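Local structure of uronate isomerase (Bacillus halodurans C-125, 3HK5) at residues Leu45-Tyr50 against Glu73-Ile78; Leu169-Leu174 against Val218-Ser223; Phe255-Gly260 against Asn294-Thr299. The protein probably catalyses the metal-dependent aldose-ketose isomerisation of uronates such as D-glucuronate, as a member of the amidohydrolase superfamily. All blocks are in the same frame, centred on the assembly; numbering follows the deposited sequence.

Contact 1. Residues Leu45-Tyr50 against Glu73-Ile78; sequences LLTYHY and EQADLI. With RAT (D-arabinaric acid), chain C; CO3 (carbonate ion), chain D.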
loop_
_atom_site.group_PDB
_atom_site.type_symbol
_atom_site.label_atom_id
_atom_site.label_comp_id
_atom_site.label_asym_id
_atom_site.label_seq_id
_atom_site.Cartn_x
_atom_site.Cartn_y
_atom_site.Cartn_z
ATOM N N LEU A 45 -26.500 -37.647 2.087
ATOM C CA LEU A 45 -25.342 -37.636 2.971
ATOM C C LEU A 45 -24.057 -37.831 2.180
ATOM O O LEU A 45 -23.063 -37.158 2.434
ATOM C CB LEU A 45 -25.437 -38.749 4.020
ATOM C CG LEU A 45 -26.370 -38.596 5.222
ATOM C CD1 LEU A 45 -26.211 -39.831 6.132
ATOM C CD2 LEU A 45 -26.022 -37.334 6.003
ATOM N N LEU A 46 -24.083 -38.749 1.220
ATOM C CA LEU A 46 -22.898 -39.035 0.428
ATOM C C LEU A 46 -22.588 -37.974 -0.616
ATOM O O LEU A 46 -21.441 -37.821 -1.020
ATOM C CB LEU A 46 -23.027 -40.407 -0.237
ATOM C CG LEU A 46 -22.902 -41.607 0.713
ATOM C CD1 LEU A 46 -23.313 -42.894 -0.013
ATOM C CD2 LEU A 46 -21.460 -41.709 1.234
ATOM N N THR A 47 -23.599 -37.229 -1.046
ATOM C CA THR A 47 -23.370 -36.198 -2.046
ATOM C C THR A 47 -23.176 -34.819 -1.429
ATOM O O THR A 47 -23.192 -33.812 -2.129
ATOM C CB THR A 47 -24.501 -36.176 -3.097
ATOM O OG1 THR A 47 -25.765 -36.032 -2.452
ATOM C CG2 THR A 47 -24.499 -37.479 -3.891
ATOM N N TYR A 48 -23.006 -34.794 -0.108
ATOM C CA TYR A 48 -22.726 -33.565 0.652
ATOM C C TYR A 48 -21.515 -32.966 -0.075
ATOM O O TYR A 48 -20.608 -33.703 -0.449
ATOM C CB TYR A 48 -22.368 -33.983 2.081
ATOM C CG TYR A 48 -21.978 -32.909 3.075
ATOM C CD1 TYR A 48 -22.628 -31.674 3.107
ATOM C CD2 TYR A 48 -21.031 -33.188 4.079
ATOM C CE1 TYR A 48 -22.357 -30.747 4.119
ATOM C CE2 TYR A 48 -20.755 -32.271 5.092
ATOM C CZ TYR A 48 -21.423 -31.052 5.112
ATOM O OH TYR A 48 -21.171 -30.155 6.140
ATOM N N HIS A 49 -21.482 -31.652 -0.281
ATOM C CA HIS A 49 -20.367 -31.086 -1.033
ATOM C C HIS A 49 -18.991 -31.321 -0.430
ATOM O O HIS A 49 -17.996 -31.326 -1.151
ATOM C CB HIS A 49 -20.617 -29.592 -1.353
ATOM C CG HIS A 49 -20.395 -28.651 -0.207
ATOM N ND1 HIS A 49 -19.143 -28.208 0.162
ATOM C CD2 HIS A 49 -21.273 -28.005 0.596
ATOM C CE1 HIS A 49 -19.259 -27.325 1.138
ATOM N NE2 HIS A 49 -20.542 -27.182 1.420
ATOM N N TYR A 50 -18.922 -31.540 0.879
ATOM C CA TYR A 50 -17.633 -31.817 1.512
ATOM C C TYR A 50 -17.034 -33.086 0.889
ATOM O O TYR A 50 -15.821 -33.184 0.712
ATOM C CB TYR A 50 -17.790 -32.039 3.029
ATOM C CG TYR A 50 -18.026 -30.789 3.859
ATOM C CD1 TYR A 50 -18.924 -29.804 3.450
ATOM C CD2 TYR A 50 -17.384 -30.620 5.090
ATOM C CE1 TYR A 50 -19.179 -28.685 4.242
ATOM C CE2 TYR A 50 -17.637 -29.505 5.894
ATOM C CZ TYR A 50 -18.534 -28.542 5.464
ATOM O OH TYR A 50 -18.794 -27.441 6.257
ATOM N N GLU A 73 -26.123 -42.312 -8.714
ATOM C CA GLU A 73 -24.824 -42.629 -9.293
ATOM C C GLU A 73 -23.702 -41.853 -8.604
ATOM O O GLU A 73 -22.626 -42.387 -8.380
ATOM C CB GLU A 73 -24.844 -42.345 -10.799
ATOM C CG GLU A 73 -25.978 -43.081 -11.516
ATOM C CD GLU A 73 -26.094 -42.727 -12.992
ATOM O OE1 GLU A 73 -26.100 -41.521 -13.322
ATOM O OE2 GLU A 73 -26.188 -43.662 -13.819
ATOM N N GLN A 74 -23.957 -40.595 -8.264
ATOM C CA GLN A 74 -22.947 -39.788 -7.585
ATOM C C GLN A 74 -22.621 -40.451 -6.252
ATOM O O GLN A 74 -21.457 -40.611 -5.894
ATOM C CB GLN A 74 -23.467 -38.372 -7.343
ATOM C CG GLN A 74 -23.827 -37.633 -8.612
ATOM C CD GLN A 74 -24.295 -36.220 -8.358
ATOM O OE1 GLN A 74 -25.022 -35.960 -7.405
ATOM N NE2 GLN A 74 -23.893 -35.297 -9.225
ATOM N N ALA A 75 -23.666 -40.858 -5.539
ATOM C CA ALA A 75 -23.517 -41.505 -4.247
ATOM C C ALA A 75 -22.748 -42.813 -4.370
ATOM O O ALA A 75 -21.905 -43.117 -3.527
ATOM C CB ALA A 75 -24.891 -41.751 -3.624
ATOM N N ASP A 76 -23.034 -43.585 -5.419
ATOM C CA ASP A 76 -22.340 -44.852 -5.639
ATOM C C ASP A 76 -20.859 -44.603 -5.898
ATOM O O ASP A 76 -20.010 -45.329 -5.392
ATOM C CB ASP A 76 -22.918 -45.603 -6.842
ATOM C CG ASP A 76 -24.298 -46.184 -6.573
ATOM O OD1 ASP A 76 -24.504 -46.807 -5.508
ATOM O OD2 ASP A 76 -25.173 -46.023 -7.445
ATOM N N LEU A 77 -20.559 -43.586 -6.703
ATOM C CA LEU A 77 -19.174 -43.246 -7.026
ATOM C C LEU A 77 -18.408 -42.838 -5.766
ATOM O O LEU A 77 -17.316 -43.331 -5.511
ATOM C CB LEU A 77 -19.127 -42.099 -8.046
ATOM C CG LEU A 77 -17.715 -41.632 -8.424
ATOM C CD1 LEU A 77 -16.995 -42.763 -9.151
ATOM C CD2 LEU A 77 -17.783 -40.392 -9.292
ATOM N N ILE A 78 -18.995 -41.945 -4.979
ATOM C CA ILE A 78 -18.364 -41.467 -3.752
ATOM C C ILE A 78 -18.156 -42.593 -2.738
ATOM O O ILE A 78 -17.133 -42.643 -2.050
ATOM C CB ILE A 78 -19.191 -40.319 -3.137
ATOM C CG1 ILE A 78 -19.077 -39.090 -4.047
ATOM C CG2 ILE A 78 -18.705 -40.000 -1.721
ATOM C CD1 ILE A 78 -19.827 -37.871 -3.569
HETATM O O1A RAT C . -21.969 -19.591 4.376
HETATM C C1 RAT C . -22.318 -20.537 5.128
HETATM O O1B RAT C . -23.267 -20.508 5.941
HETATM C C2 RAT C . -21.510 -21.832 5.041
HETATM O O2 RAT C . -21.710 -22.589 6.254
HETATM C C3 RAT C . -21.921 -22.676 3.812
HETATM O O3 RAT C . -23.240 -23.212 4.006
HETATM C C4 RAT C . -20.943 -23.852 3.516
HETATM O O4 RAT C . -21.112 -24.317 2.176
HETATM C C5 RAT C . -21.138 -25.055 4.468
HETATM O O5A RAT C . -21.644 -26.096 4.006
HETATM O O5B RAT C . -20.761 -24.901 5.666
HETATM C C CO3 D . -15.529 -27.988 0.793
HETATM O O1 CO3 D . -14.238 -28.182 0.698
HETATM O O2 CO3 D . -16.352 -28.959 0.495
HETATM O O3 CO3 D . -15.996 -26.845 1.240
#
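Leu46 packs on helix 71-84 at Ala75: its CB stands 4.1 Å from Ala75 CB, and its CD1 drops beside the carbonyl, 3.8 Å from Ala75 O. Ile78 closes the far end, with its CG1 branch running in under Leu46 O; the approach of CD1 to that oxygen is very short and its detail doubtful. On the other flank Thr47 and Gln74 cross at about a right angle, Thr47 CG2 resting 3.7 Å from Gln74 CB. The Thr47 torsion (chi1 55°) sends the methyl to this apolar patch and leaves OG1 to bond Asp43 O, while Gln74 NE2 is held by Phe66 O. This is apolar packing of a helix C-terminus and the following turn onto helix 71-84, in the helical part outside the barrel. Tyr48 takes the N-cap position of the next helix, whose first residues turn the other way, to the ligands. His49, with CG between the backbone N and the carbonyl carbon (chi1 77°), presents both nitrogens at its ring edge: ND1 gives a bond to carbonate O2 at 2.9 Å, and NE2 one to O5A of D-arabinaric acid at 3.0 Å; NE2 also pairs with ligand O4 at the same length. Tyr50 CD1 sits over one face of the imidazole, and Tyr50 OH makes a weak bond to O5B of the same carboxylate. An alanine in place of His49 would probably cost the carboxylate and the carbonate one donor each and remove the flat group under Tyr50 CD1. The carbonate is held also by Arg314 and Lys315 of the second subunit.

Contact 2. Residues Leu169-Leu174 against Val218-Ser223; sequences LRLDPL and VYMAVS. With RAT (D-arabinaric acid), chain C.
Arg170 folds over the neighbouring strand, its CD 3.4 Å from Ala221 O, and turns its guanidinium to one carboxylate of D-arabinaric acid. Two bends in the chain, at chi2 and chi3 (61° and 83°), bring it round. Arg170 NH2 is modelled 2.7 Å from ligand O1B, although it also stands too near another atom of the model, making that length less certain. Next comes Asp172, which holds the other nitrogen: Arg170 NH1 forms a salt bridge to Asp172 OD2 at 2.9 Å, with the oxygen in the guanidinium plane. Ser223 OG reaches the same Asp172 OD2 at 2.6 Å from the opposite face of the carboxylate, while Ser223 N gives a bond to Asp172 OD1 at 3.0 Å. Behind this lies a parallel strand pairing, Leu169 with Met220 and Arg170 with Ala221, laced by Ala221 N to Leu169 O and Leu171 N to Ala221 O. On the other face of the sheet Leu169 and Met220 run side by side, CD2 of the leucine 3.8 Å from CG of the methionine, against helices 198-215 and 235-250. Two strands of the barrel thus meet where its inner face opens on the zinc site, with His26 and His28 beside Arg170. Asp172, its OD2 gripped from both faces of the carboxylate, is likely to fix the arginine's rotation and balance part of its charge, leaving NH2 to meet the ligand's carboxylate.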
loop_
_atom_site.group_PDB
_atom_site.type_symbol
_atom_site.label_atom_id
_atom_site.label_comp_id
_atom_site.label_asym_id
_atom_site.label_seq_id
_atom_site.Cartn_x
_atom_site.Cartn_y
_atom_site.Cartn_z
ATOM N N LEU A 169 -32.641 -14.619 9.343
ATOM C CA LEU A 169 -32.660 -13.863 8.096
ATOM C C LEU A 169 -31.274 -13.711 7.470
ATOM O O LEU A 169 -30.473 -12.895 7.926
ATOM C CB LEU A 169 -33.282 -12.482 8.358
ATOM C CG LEU A 169 -33.394 -11.497 7.193
ATOM C CD1 LEU A 169 -34.213 -12.108 6.053
ATOM C CD2 LEU A 169 -34.041 -10.223 7.693
ATOM N N ARG A 170 -30.994 -14.501 6.431
ATOM C CA ARG A 170 -29.702 -14.454 5.744
ATOM C C ARG A 170 -29.725 -13.320 4.718
ATOM O O ARG A 170 -30.651 -13.226 3.909
ATOM C CB ARG A 170 -29.411 -15.796 5.059
ATOM C CG ARG A 170 -28.092 -15.825 4.282
ATOM C CD ARG A 170 -26.876 -15.564 5.180
ATOM N NE ARG A 170 -26.456 -16.783 5.853
ATOM C CZ ARG A 170 -25.358 -17.479 5.561
ATOM N NH1 ARG A 170 -24.527 -17.081 4.605
ATOM N NH2 ARG A 170 -25.114 -18.610 6.207
ATOM N N LEU A 171 -28.697 -12.475 4.735
ATOM C CA LEU A 171 -28.656 -11.317 3.851
ATOM C C LEU A 171 -27.484 -11.178 2.871
ATOM O O LEU A 171 -27.244 -10.082 2.352
ATOM C CB LEU A 171 -28.743 -10.056 4.717
ATOM C CG LEU A 171 -29.985 -10.012 5.623
ATOM C CD1 LEU A 171 -29.842 -8.910 6.655
ATOM C CD2 LEU A 171 -31.238 -9.807 4.769
ATOM N N ASP A 172 -26.764 -12.265 2.609
ATOM C CA ASP A 172 -25.624 -12.216 1.688
ATOM C C ASP A 172 -25.877 -11.442 0.382
ATOM O O ASP A 172 -25.109 -10.549 0.032
ATOM C CB ASP A 172 -25.156 -13.639 1.358
ATOM C CG ASP A 172 -24.525 -14.341 2.556
ATOM O OD1 ASP A 172 -24.787 -13.913 3.701
ATOM O OD2 ASP A 172 -23.783 -15.323 2.356
ATOM N N PRO A 173 -26.957 -11.775 -0.353
ATOM C CA PRO A 173 -27.243 -11.071 -1.610
ATOM C C PRO A 173 -27.409 -9.567 -1.438
ATOM O O PRO A 173 -26.981 -8.786 -2.287
ATOM C CB PRO A 173 -28.526 -11.746 -2.103
ATOM C CG PRO A 173 -28.380 -13.151 -1.574
ATOM C CD PRO A 173 -27.908 -12.885 -0.153
ATOM N N LEU A 174 -28.025 -9.166 -0.333
ATOM C CA LEU A 174 -28.247 -7.750 -0.063
ATOM C C LEU A 174 -26.965 -6.996 0.259
ATOM O O LEU A 174 -26.715 -5.916 -0.287
ATOM C CB LEU A 174 -29.222 -7.568 1.103
ATOM C CG LEU A 174 -29.511 -6.105 1.444
ATOM C CD1 LEU A 174 -30.319 -5.477 0.316
ATOM C CD2 LEU A 174 -30.270 -6.001 2.754
ATOM N N VAL A 218 -34.374 -15.208 14.833
ATOM C CA VAL A 218 -33.658 -15.100 16.098
ATOM C C VAL A 218 -32.463 -14.164 15.895
ATOM O O VAL A 218 -31.927 -13.614 16.854
ATOM C CB VAL A 218 -33.207 -16.488 16.596
ATOM C CG1 VAL A 218 -34.438 -17.306 16.960
ATOM C CG2 VAL A 218 -32.403 -17.210 15.516
ATOM N N TYR A 219 -32.058 -13.986 14.638
ATOM C CA TYR A 219 -30.968 -13.073 14.286
ATOM C C TYR A 219 -30.849 -12.891 12.767
ATOM O O TYR A 219 -31.409 -13.672 12.003
ATOM C CB TYR A 219 -29.631 -13.565 14.872
ATOM C CG TYR A 219 -29.121 -14.888 14.332
ATOM C CD1 TYR A 219 -28.622 -14.987 13.035
ATOM C CD2 TYR A 219 -29.121 -16.033 15.126
ATOM C CE1 TYR A 219 -28.130 -16.190 12.538
ATOM C CE2 TYR A 219 -28.634 -17.248 14.639
ATOM C CZ TYR A 219 -28.141 -17.315 13.346
ATOM O OH TYR A 219 -27.658 -18.499 12.850
ATOM N N MET A 220 -30.172 -11.830 12.337
ATOM C CA MET A 220 -29.952 -11.584 10.914
ATOM C C MET A 220 -28.505 -12.025 10.703
ATOM O O MET A 220 -27.660 -11.787 11.566
ATOM C CB MET A 220 -30.120 -10.094 10.564
ATOM C CG MET A 220 -31.575 -9.594 10.511
ATOM S SD MET A 220 -31.721 -7.805 10.143
ATOM C CE MET A 220 -31.366 -7.108 11.721
ATOM N N ALA A 221 -28.210 -12.659 9.571
ATOM C CA ALA A 221 -26.857 -13.158 9.335
ATOM C C ALA A 221 -26.302 -12.902 7.947
ATOM O O ALA A 221 -27.051 -12.666 6.998
ATOM C CB ALA A 221 -26.815 -14.653 9.628
ATOM N N VAL A 222 -24.976 -12.969 7.842
ATOM C CA VAL A 222 -24.270 -12.776 6.575
ATOM C C VAL A 222 -22.884 -13.426 6.639
ATOM O O VAL A 222 -22.257 -13.449 7.705
ATOM C CB VAL A 222 -24.067 -11.266 6.255
ATOM C CG1 VAL A 222 -23.085 -10.642 7.254
ATOM C CG2 VAL A 222 -23.531 -11.096 4.827
ATOM N N SER A 223 -22.425 -13.978 5.513
ATOM C CA SER A 223 -21.082 -14.557 5.450
ATOM C C SER A 223 -20.268 -13.475 4.732
ATOM O O SER A 223 -20.744 -12.870 3.768
ATOM C CB SER A 223 -21.061 -15.878 4.667
ATOM O OG SER A 223 -21.410 -15.689 3.310
HETATM O O1A RAT C . -21.969 -19.591 4.376
HETATM C C1 RAT C . -22.318 -20.537 5.128
HETATM O O1B RAT C . -23.267 -20.508 5.941
HETATM C C2 RAT C . -21.510 -21.832 5.041
HETATM O O2 RAT C . -21.710 -22.589 6.254
HETATM C C3 RAT C . -21.921 -22.676 3.812
HETATM O O3 RAT C . -23.240 -23.212 4.006
HETATM C C4 RAT C . -20.943 -23.852 3.516
HETATM O O4 RAT C . -21.112 -24.317 2.176
HETATM C C5 RAT C . -21.138 -25.055 4.468
HETATM O O5A RAT C . -21.644 -26.096 4.006
HETATM O O5B RAT C . -20.761 -24.901 5.666
#

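Contact 3. Residues Phe255-Gly260 against Asn294-Thr299; sequences FAMMIG and NKFLVT. With RAT (D-arabinaric acid), chain C.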
loop_
_atom_site.group_PDB
_atom_site.type_symbol
_atom_site.label_atom_id
_atom_site.label_comp_id
_atom_site.label_asym_id
_atom_site.label_seq_id
_atom_site.Cartn_x
_atom_site.Cartn_y
_atom_site.Cartn_z
ATOM N N PHE A 255 -26.775 -9.537 15.283
ATOM C CA PHE A 255 -26.228 -9.615 13.930
ATOM C C PHE A 255 -25.130 -10.679 13.910
ATOM O O PHE A 255 -24.132 -10.575 14.625
ATOM C CB PHE A 255 -25.668 -8.240 13.541
ATOM C CG PHE A 255 -25.100 -8.165 12.148
ATOM C CD1 PHE A 255 -25.653 -8.899 11.102
ATOM C CD2 PHE A 255 -24.055 -7.288 11.867
ATOM C CE1 PHE A 255 -25.174 -8.754 9.796
ATOM C CE2 PHE A 255 -23.572 -7.134 10.570
ATOM C CZ PHE A 255 -24.134 -7.870 9.531
ATOM N N ALA A 256 -25.322 -11.709 13.095
ATOM C CA ALA A 256 -24.340 -12.778 12.988
ATOM C C ALA A 256 -23.462 -12.562 11.767
ATOM O O ALA A 256 -23.962 -12.371 10.662
ATOM C CB ALA A 256 -25.038 -14.129 12.890
ATOM N N MET A 257 -22.149 -12.592 11.978
ATOM C CA MET A 257 -21.190 -12.416 10.905
ATOM C C MET A 257 -20.302 -13.660 10.837
ATOM O O MET A 257 -19.662 -14.021 11.817
ATOM C CB MET A 257 -20.327 -11.164 11.157
ATOM C CG MET A 257 -21.115 -9.845 11.235
ATOM S SD MET A 257 -20.075 -8.360 11.385
ATOM C CE MET A 257 -19.518 -8.553 13.046
ATOM N N MET A 258 -20.292 -14.322 9.683
ATOM C CA MET A 258 -19.473 -15.513 9.472
ATOM C C MET A 258 -18.404 -15.026 8.488
ATOM O O MET A 258 -18.617 -14.961 7.274
ATOM C CB MET A 258 -20.336 -16.650 8.900
ATOM C CG MET A 258 -21.648 -16.877 9.703
ATOM S SD MET A 258 -22.504 -18.460 9.433
ATOM C CE MET A 258 -23.094 -18.243 7.940
ATOM N N ILE A 259 -17.253 -14.675 9.051
ATOM C CA ILE A 259 -16.144 -14.080 8.314
ATOM C C ILE A 259 -14.998 -14.988 7.876
ATOM O O ILE A 259 -14.594 -15.900 8.605
ATOM C CB ILE A 259 -15.551 -12.924 9.164
ATOM C CG1 ILE A 259 -16.670 -11.957 9.568
ATOM C CG2 ILE A 259 -14.428 -12.202 8.400
ATOM C CD1 ILE A 259 -16.279 -11.007 10.696
ATOM N N GLY A 260 -14.472 -14.715 6.682
ATOM C CA GLY A 260 -13.341 -15.470 6.172
ATOM C C GLY A 260 -13.519 -16.306 4.917
ATOM O O GLY A 260 -12.557 -16.946 4.467
ATOM N N ASN A 294 -25.827 -2.868 20.137
ATOM C CA ASN A 294 -26.070 -3.928 19.163
ATOM C C ASN A 294 -25.376 -5.202 19.651
ATOM O O ASN A 294 -24.338 -5.139 20.321
ATOM C CB ASN A 294 -25.523 -3.533 17.788
ATOM C CG ASN A 294 -26.460 -2.613 17.028
ATOM O OD1 ASN A 294 -27.418 -3.064 16.395
ATOM N ND2 ASN A 294 -26.200 -1.321 17.102
ATOM N N LYS A 295 -25.960 -6.348 19.323
ATOM C CA LYS A 295 -25.403 -7.634 19.708
ATOM C C LYS A 295 -24.831 -8.314 18.472
ATOM O O LYS A 295 -25.427 -8.281 17.395
ATOM C CB LYS A 295 -26.481 -8.516 20.348
ATOM C CG LYS A 295 -26.920 -8.034 21.723
ATOM C CD LYS A 295 -28.042 -8.894 22.292
ATOM C CE LYS A 295 -29.324 -8.758 21.461
ATOM N NZ LYS A 295 -30.477 -9.509 22.041
ATOM N N PHE A 296 -23.673 -8.936 18.637
ATOM C CA PHE A 296 -23.006 -9.595 17.527
ATOM C C PHE A 296 -22.611 -11.040 17.803
ATOM O O PHE A 296 -21.946 -11.334 18.795
ATOM C CB PHE A 296 -21.742 -8.818 17.159
ATOM C CG PHE A 296 -21.995 -7.410 16.722
ATOM C CD1 PHE A 296 -22.168 -7.108 15.378
ATOM C CD2 PHE A 296 -22.024 -6.374 17.656
ATOM C CE1 PHE A 296 -22.365 -5.786 14.960
ATOM C CE2 PHE A 296 -22.219 -5.047 17.256
ATOM C CZ PHE A 296 -22.389 -4.753 15.906
ATOM N N LEU A 297 -23.022 -11.931 16.909
ATOM C CA LEU A 297 -22.664 -13.339 16.986
ATOM C C LEU A 297 -21.592 -13.486 15.921
ATOM O O LEU A 297 -21.827 -13.155 14.761
ATOM C CB LEU A 297 -23.856 -14.218 16.634
ATOM C CG LEU A 297 -24.873 -14.441 17.753
ATOM C CD1 LEU A 297 -26.213 -14.883 17.157
ATOM C CD2 LEU A 297 -24.327 -15.504 18.725
ATOM N N VAL A 298 -20.416 -13.969 16.294
ATOM C CA VAL A 298 -19.349 -14.110 15.314
ATOM C C VAL A 298 -18.636 -15.451 15.301
ATOM O O VAL A 298 -18.408 -16.063 16.352
ATOM C CB VAL A 298 -18.261 -13.024 15.510
ATOM C CG1 VAL A 298 -17.097 -13.268 14.562
ATOM C CG2 VAL A 298 -18.840 -11.650 15.269
ATOM N N THR A 299 -18.309 -15.908 14.092
ATOM C CA THR A 299 -17.537 -17.132 13.894
ATOM C C THR A 299 -16.644 -16.829 12.689
ATOM O O THR A 299 -17.070 -16.162 11.733
ATOM C CB THR A 299 -18.422 -18.363 13.604
ATOM O OG1 THR A 299 -17.657 -19.553 13.855
ATOM C CG2 THR A 299 -18.890 -18.375 12.150
HETATM O O1A RAT C . -21.969 -19.591 4.376
HETATM C C1 RAT C . -22.318 -20.537 5.128
HETATM O O1B RAT C . -23.267 -20.508 5.941
HETATM C C2 RAT C . -21.510 -21.832 5.041
HETATM O O2 RAT C . -21.710 -22.589 6.254
HETATM C C3 RAT C . -21.921 -22.676 3.812
HETATM O O3 RAT C . -23.240 -23.212 4.006
HETATM C C4 RAT C . -20.943 -23.852 3.516
HETATM O O4 RAT C . -21.112 -24.317 2.176
HETATM C C5 RAT C . -21.138 -25.055 4.468
HETATM O O5A RAT C . -21.644 -26.096 4.006
HETATM O O5B RAT C . -20.761 -24.901 5.666
#
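Phe255 turns one edge to Phe296: its CD2 stands 3.8 Å from Phe296 CE1, which lies near the plane of the Phe255 ring. The two side chains cross at a slant, their first torsions differing: Phe255 throws CG opposite the backbone N (chi1 -179°) and Phe296 places it opposite the carbonyl carbon (chi1 -61°). Met257 follows on the same face of the sheet. Its CG rests over one face of the Phe255 ring, toward the rim, and a bend at chi3 (-72°) carries the methyl back across to the partner strand, where CE touches both Phe296 CD1 at 3.8 Å and Val298 CG2 at 3.9 Å. Helix 282-290 covers this group through Leu287, and helix 235-250 through Leu244 and Leu245.

Beneath the side chains the strands run parallel and in register, Phe255 beside Phe296 through to Met258 beside Thr299, in a beta-alpha-beta arrangement with helix 282-290 between them in the chain. It is a piece of the (beta/alpha)8 barrel of the amidohydrolase superfamily. Met257 sits astride the ladder: its N bonds Leu297 O at 2.9 Å, and its O takes the longer bond from Thr299 N at 3.3 Å.

The other face carries Ala256, Leu297, Met258 and Thr299. Ala256 CB meets Leu297 CB at 3.9 Å, a close fit that a lone methyl allows. Thr299 puts CG2 between its backbone N and carbonyl carbon, 4.0 Å from Met258 CB, and turns OG1 to Phe322 O. Met258 then bends away from Thr299 at its end, toward the zinc and the D-arabinaric acid; its methyl is modelled unusually close to the ligand and Arg170, leaving that position doubtful.

The three contacts follow one another along the chain without nesting or crossing. Contact 1 closes first, shutting a mostly helical loop after the zinc ligands His26 and His28 and tying helix 42-46 to helix 71-84. Contact 2 joins strands 169-170 and 220-224 across an excursion that holds helix 198-215. Contact 3 then brings strand 296-300 to strand 255-262. The last two share one sheet: Met220 O meets Ala256 N at 2.8 Å and Val222 O meets Met258 N at 2.9 Å. Contact 1 lies apart, its centre about 28 Å from that of contact 2, yet contacts 1 and 2 both touch the same D-arabinaric acid, and contact 3 comes close to it through Met258, whose methyl is less surely placed.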